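Local coordinates for protein ribokinase (Cryptococcus neoformans var. grubii serotype A, PDB 6CW5) that probably phosphorylates D-ribose at O-5 using ATP and a divalent metal, most likely magnesium, yielding D-ribose 5-phosphate, at residues L29-I32 against G36-I39. Sequence-based numbering, arbitrary orientation.
Sequences LPHI and GETI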
ATOM      1  N   LEU A  29       8.059   8.491  34.812  1.00 24.42           N
ATOM      2  CA  LEU A  29       9.017   9.588  34.874  1.00 27.31           C
ATOM      3  C   LEU A  29       8.428  10.789  35.603  1.00 24.10           C
ATOM      4  O   LEU A  29       7.208  10.965  35.621  1.00 27.69           O
ATOM      5  CB  LEU A  29       9.416   9.999  33.449  1.00 25.94           C
ATOM      6  CG  LEU A  29      10.356   9.021  32.743  1.00 26.14           C
ATOM      7  CD1 LEU A  29      10.187   9.186  31.238  1.00 26.59           C
ATOM      8  CD2 LEU A  29      11.769   9.306  33.147  1.00 25.82           C
ATOM      9  N   PRO A  30       9.267  11.631  36.217  1.00 26.85           N
ATOM     10  CA  PRO A  30       8.717  12.834  36.852  1.00 29.66           C
ATOM     11  C   PRO A  30       8.204  13.845  35.853  1.00 34.15           C
ATOM     12  O   PRO A  30       7.325  14.644  36.206  1.00 32.42           O
ATOM     13  CB  PRO A  30       9.899  13.389  37.665  1.00 30.63           C
ATOM     14  CG  PRO A  30      11.107  12.851  36.975  1.00 31.07           C
ATOM     15  CD  PRO A  30      10.724  11.515  36.408  1.00 29.41           C
ATOM     16  N   HIS A  31       8.715  13.827  34.625  1.00 27.15           N
ATOM     17  CA  HIS A  31       8.289  14.738  33.568  1.00 24.91           C
ATOM     18  C   HIS A  31       8.831  14.176  32.276  1.00 29.15           C
ATOM     19  O   HIS A  31       9.702  13.300  32.289  1.00 29.26           O
ATOM     20  CB  HIS A  31       8.821  16.159  33.793  1.00 29.63           C
ATOM     21  CG  HIS A  31      10.310  16.213  33.912  1.00 35.80           C
ATOM     22  ND1 HIS A  31      10.961  16.243  35.129  1.00 38.30           N
ATOM     23  CD2 HIS A  31      11.280  16.215  32.966  1.00 31.78           C
ATOM     24  CE1 HIS A  31      12.266  16.273  34.927  1.00 37.29           C
ATOM     25  NE2 HIS A  31      12.483  16.250  33.621  1.00 41.06           N
ATOM     26  N   ILE A  32       8.295  14.669  31.157  1.00 31.97           N
ATOM     27  CA  ILE A  32       8.758  14.228  29.845  1.00 30.23           C
ATOM     28  C   ILE A  32      10.188  14.707  29.629  1.00 29.12           C
ATOM     29  O   ILE A  32      10.514  15.866  29.912  1.00 28.56           O
ATOM     30  CB  ILE A  32       7.816  14.761  28.756  1.00 31.59           C
ATOM     31  CG1 ILE A  32       6.389  14.257  29.012  1.00 29.53           C
ATOM     32  CG2 ILE A  32       8.325  14.364  27.356  1.00 28.55           C
ATOM     33  CD1 ILE A  32       6.237  12.740  28.883  1.00 26.32           C
ATOM     34  N   GLY A  36      18.503  17.108  25.299  1.00 29.17           N
ATOM     35  CA  GLY A  36      19.762  17.188  25.987  1.00 30.01           C
ATOM     36  C   GLY A  36      19.763  16.605  27.388  1.00 32.71           C
ATOM     37  O   GLY A  36      20.827  16.516  28.001  1.00 36.27           O
ATOM     38  N   GLU A  37      18.610  16.192  27.903  1.00 30.51           N
ATOM     39  CA  GLU A  37      18.507  15.752  29.286  1.00 27.98           C
ATOM     40  C   GLU A  37      18.672  14.237  29.389  1.00 25.40           C
ATOM     41  O   GLU A  37      18.279  13.499  28.485  1.00 25.01           O
ATOM     42  CB  GLU A  37      17.154  16.176  29.853  1.00 33.78           C
ATOM     43  CG  GLU A  37      16.904  15.802  31.302  1.00 36.98           C
ATOM     44  CD  GLU A  37      15.548  16.304  31.770  1.00 43.43           C
ATOM     45  OE1 GLU A  37      14.671  16.529  30.925  1.00 35.43           O
ATOM     46  OE2 GLU A  37      15.349  16.492  32.977  1.00 39.57           O
ATOM     47  N   THR A  38      19.258  13.779  30.498  1.00 23.72           N
ATOM     48  CA  THR A  38      19.245  12.361  30.876  1.00 24.85           C
ATOM     49  C   THR A  38      18.469  12.239  32.178  1.00 33.92           C
ATOM     50  O   THR A  38      18.760  12.958  33.144  1.00 33.42           O
ATOM     51  CB  THR A  38      20.658  11.795  31.071  1.00 25.84           C
ATOM     52  OG1 THR A  38      21.352  11.781  29.811  1.00 28.26           O
ATOM     53  CG2 THR A  38      20.574  10.326  31.605  1.00 26.03           C
ATOM     54  N   ILE A  39      17.478  11.348  32.208  1.00 27.14           N
ATOM     55  CA  ILE A  39      16.611  11.222  33.375  1.00 24.74           C
ATOM     56  C   ILE A  39      16.348   9.742  33.620  1.00 26.24           C
ATOM     57  O   ILE A  39      16.310   8.942  32.687  1.00 22.83           O
ATOM     58  CB  ILE A  39      15.292  11.999  33.162  1.00 34.01           C
ATOM     59  CG1 ILE A  39      14.456  12.047  34.426  1.00 43.66           C
ATOM     60  CG2 ILE A  39      14.458  11.363  32.047  1.00 35.34           C
ATOM     61  CD1 ILE A  39      13.303  12.996  34.274  1.00 51.75           C
TER
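The imidazole of H31 is engaged in two ways at once by the segment 36-39: E37 bonds to its edge while a methyl group of I39 sits over one face. The edge bond runs from H31 NE2 to E37 OE2, 2.9 Å long with an N-H...O angle of 159°. OE2 lies almost in the ring plane; H31 NE2 comes to it on the syn side, but tilted out of the carboxylate plane, and ring and carboxylate are turned only 20° against each other. E37 OE1 stands 3.5 Å from H31 NE2 and adds a weak bond. An extended chain carries the carboxylate across to the ring, with E37 CG anti to the backbone N (chi1 -179°). R34, in the three-residue link between the segments, makes a salt bridge to OE2, so this oxygen has two partners and probably keeps its negative charge.

Both segments belong to the loop joining strands 22-29 and 43-49, antiparallel neighbours in the small four-stranded sheet that forms the lid of PfkB-family sugar kinases. L29, at the end of strand 22-29, makes backbone hydrogen bonds with S108 and A110.

Over the imidazole, I39 CD1 lies 3.7 Å from the ring centroid, a CH-pi contact displaced toward the NE2-CE1 side. I39 CD1 also meets P30 CG tip to tip at 3.5 Å, closer than usual for two carbons, so one methyl touches both the pyrrolidine and the imidazole. The other branch of I39 turns to the buried end of the contact, where CG2 reaches L29 CD2 at 3.6 Å.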